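PDB 3BCI: disulfide bond protein A from Staphylococcus aureus, which probably acts as a thiol:disulfide oxidoreductase of the DsbA subfamily in oxidative protein folding, using a redox-active disulfide. Local coordinates for residues L103-H106 against I107-H111. Residues are numbered along the deposited sequence; the frame is centred on the assembly and turned at random.
Sequences LDKH and IKQLH
Q109 and H106 are brought alongside each other by matching first torsions: each CG stands beside its own backbone N (chi1 -76° in Q109, -82° in H106), and beyond CG the glutamine runs out extended, back over the preceding turn. Its amide ends above the imidazole, NE2 lying 4.0 Å over the centre of one face of the H106 ring, with amide and ring planes 34° apart. The contact is therefore a tilted overlap of two flat groups, and the same NE2 makes a weak hydrogen bond to Q85. On its other branch the amide approaches K105, whose chain bends at its last two torsions and brings NZ to 3.6 Å from Q109 OE1. Closer to the backbone, CG of Q109 rests 3.2 Å from the K105 carbonyl O.

Beneath these side chains the helical bonding changes. I107 N and K108 N make regular bonds four residues back, to L103 O and D104 O, each 2.9 Å long. Q109 N instead divides its hydrogen between K105 O and H106 O, both 3.1 Å away and both weak, while L110 N turns to I107 O. The I107 side chain leans back toward the same L103 carbonyl, its CG1 3.2 Å from that O.

Helix 114-125 flanks one side, where D104 forms a salt bridge with K125 and a hydrogen bond with Y124. Helix 79-88 supplies F82 against H106, I107 and L110. The bifurcated bonding at Q109 leads into a type I beta turn from K108 to H111, and H111, with its positive phi, is the first residue to leave the helical path: an arrangement common at helix C-termini, here near the end of helix 100-108 in the helical part of a DsbA-type thioredoxin fold.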
ATOM      1  N   LEU A 103     -13.402   5.985  -0.737  1.00 23.66           N
ATOM      2  CA  LEU A 103     -12.375   5.819   0.286  1.00 30.48           C
ATOM      3  C   LEU A 103     -12.975   5.892   1.695  1.00 28.43           C
ATOM      4  O   LEU A 103     -12.640   5.079   2.556  1.00 25.90           O
ATOM      5  CB  LEU A 103     -11.273   6.868   0.096  1.00 24.32           C
ATOM      6  CG  LEU A 103     -10.447   6.609  -1.174  1.00 26.86           C
ATOM      7  CD1 LEU A 103      -9.589   7.817  -1.497  1.00 26.16           C
ATOM      8  CD2 LEU A 103      -9.583   5.368  -0.979  1.00 22.94           C
ATOM      9  N   ASP A 104     -13.870   6.846   1.936  1.00 24.22           N
ATOM     10  CA  ASP A 104     -14.486   6.941   3.258  1.00 28.30           C
ATOM     11  C   ASP A 104     -15.243   5.641   3.528  1.00 29.62           C
ATOM     12  O   ASP A 104     -15.204   5.102   4.636  1.00 25.91           O
ATOM     13  CB  ASP A 104     -15.447   8.137   3.336  1.00 29.51           C
ATOM     14  CG  ASP A 104     -14.718   9.471   3.363  1.00 32.85           C
ATOM     15  OD1 ASP A 104     -13.472   9.475   3.422  1.00 31.32           O
ATOM     16  OD2 ASP A 104     -15.393  10.521   3.331  1.00 31.71           O
ATOM     17  N   LYS A 105     -15.917   5.134   2.503  1.00 28.24           N
ATOM     18  CA  LYS A 105     -16.666   3.890   2.630  1.00 36.25           C
ATOM     19  C   LYS A 105     -15.726   2.755   3.032  1.00 28.08           C
ATOM     20  O   LYS A 105     -16.048   1.933   3.888  1.00 30.10           O
ATOM     21  CB  LYS A 105     -17.351   3.557   1.302  1.00 40.77           C
ATOM     22  CG  LYS A 105     -18.095   2.228   1.289  1.00 48.46           C
ATOM     23  CD  LYS A 105     -18.912   2.062   0.010  0.50 59.17           C
ATOM     24  CE  LYS A 105     -18.033   1.932  -1.226  0.50 66.20           C
ATOM     25  NZ  LYS A 105     -17.323   0.630  -1.262  0.50 68.01           N
ATOM     26  N   HIS A 106     -14.555   2.708   2.413  1.00 28.20           N
ATOM     27  CA  HIS A 106     -13.598   1.658   2.738  1.00 24.40           C
ATOM     28  C   HIS A 106     -13.020   1.818   4.140  1.00 25.11           C
ATOM     29  O   HIS A 106     -12.794   0.833   4.847  1.00 27.31           O
ATOM     30  CB  HIS A 106     -12.494   1.624   1.683  1.00 27.62           C
ATOM     31  CG  HIS A 106     -12.877   0.861   0.454  1.00 32.08           C
ATOM     32  ND1 HIS A 106     -12.184  -0.248   0.022  1.00 31.83           N
ATOM     33  CD2 HIS A 106     -13.918   1.013  -0.399  1.00 34.57           C
ATOM     34  CE1 HIS A 106     -12.782  -0.749  -1.046  1.00 36.48           C
ATOM     35  NE2 HIS A 106     -13.835  -0.003  -1.322  1.00 36.97           N
ATOM     36  N   ILE A 107     -12.795   3.057   4.559  1.00 26.47           N
ATOM     37  CA  ILE A 107     -12.268   3.297   5.895  1.00 26.69           C
ATOM     38  C   ILE A 107     -13.293   2.824   6.931  1.00 31.56           C
ATOM     39  O   ILE A 107     -12.941   2.192   7.927  1.00 23.80           O
ATOM     40  CB  ILE A 107     -11.953   4.798   6.107  1.00 28.35           C
ATOM     41  CG1 ILE A 107     -10.807   5.214   5.176  1.00 26.70           C
ATOM     42  CG2 ILE A 107     -11.576   5.059   7.569  1.00 28.02           C
ATOM     43  CD1 ILE A 107     -10.569   6.714   5.098  1.00 24.09           C
ATOM     44  N   LYS A 108     -14.566   3.114   6.687  1.00 27.92           N
ATOM     45  CA  LYS A 108     -15.612   2.702   7.617  1.00 31.31           C
ATOM     46  C   LYS A 108     -15.778   1.181   7.636  1.00 32.42           C
ATOM     47  O   LYS A 108     -16.211   0.612   8.638  1.00 32.81           O
ATOM     48  CB  LYS A 108     -16.940   3.382   7.258  1.00 31.62           C
ATOM     49  CG  LYS A 108     -16.907   4.899   7.434  1.00 31.72           C
ATOM     50  CD  LYS A 108     -18.242   5.542   7.099  1.00 34.60           C
ATOM     51  CE  LYS A 108     -18.193   7.044   7.323  1.00 36.20           C
ATOM     52  NZ  LYS A 108     -19.481   7.692   6.951  1.00 35.43           N
ATOM     53  N   GLN A 109     -15.429   0.525   6.533  1.00 32.37           N
ATOM     54  CA  GLN A 109     -15.530  -0.934   6.455  1.00 33.36           C
ATOM     55  C   GLN A 109     -14.533  -1.612   7.386  1.00 32.83           C
ATOM     56  O   GLN A 109     -14.630  -2.813   7.636  1.00 37.72           O
ATOM     57  CB  GLN A 109     -15.281  -1.427   5.025  1.00 32.28           C
ATOM     58  CG  GLN A 109     -16.433  -1.201   4.067  1.00 48.42           C
ATOM     59  CD  GLN A 109     -16.083  -1.574   2.637  1.00 44.14           C
ATOM     60  OE1 GLN A 109     -16.896  -1.413   1.729  1.00 56.26           O
ATOM     61  NE2 GLN A 109     -14.869  -2.074   2.429  1.00 55.04           N
ATOM     62  N   LEU A 110     -13.563  -0.852   7.887  1.00 28.68           N
ATOM     63  CA  LEU A 110     -12.569  -1.415   8.800  1.00 31.31           C
ATOM     64  C   LEU A 110     -13.167  -1.591  10.199  1.00 32.98           C
ATOM     65  O   LEU A 110     -12.654  -2.355  11.020  1.00 34.37           O
ATOM     66  CB  LEU A 110     -11.340  -0.506   8.872  1.00 35.59           C
ATOM     67  CG  LEU A 110     -10.569  -0.299   7.564  1.00 32.98           C
ATOM     68  CD1 LEU A 110      -9.400   0.645   7.802  1.00 28.34           C
ATOM     69  CD2 LEU A 110     -10.075  -1.638   7.041  1.00 32.45           C
ATOM     70  N   HIS A 111     -14.249  -0.868  10.465  1.00 35.23           N
ATOM     71  CA  HIS A 111     -14.939  -0.942  11.750  1.00 37.21           C
ATOM     72  C   HIS A 111     -14.066  -0.616  12.946  1.00 36.64           C
ATOM     73  O   HIS A 111     -14.037  -1.356  13.932  1.00 39.41           O
ATOM     74  CB  HIS A 111     -15.561  -2.328  11.924  1.00 43.10           C
ATOM     75  CG  HIS A 111     -16.554  -2.668  10.860  1.00 53.80           C
ATOM     76  ND1 HIS A 111     -17.561  -1.803  10.486  1.00 57.32           N
ATOM     77  CD2 HIS A 111     -16.684  -3.761  10.072  1.00 54.11           C
ATOM     78  CE1 HIS A 111     -18.266  -2.348   9.511  1.00 59.43           C
ATOM     79  NE2 HIS A 111     -17.755  -3.536   9.241  1.00 58.97           N
TER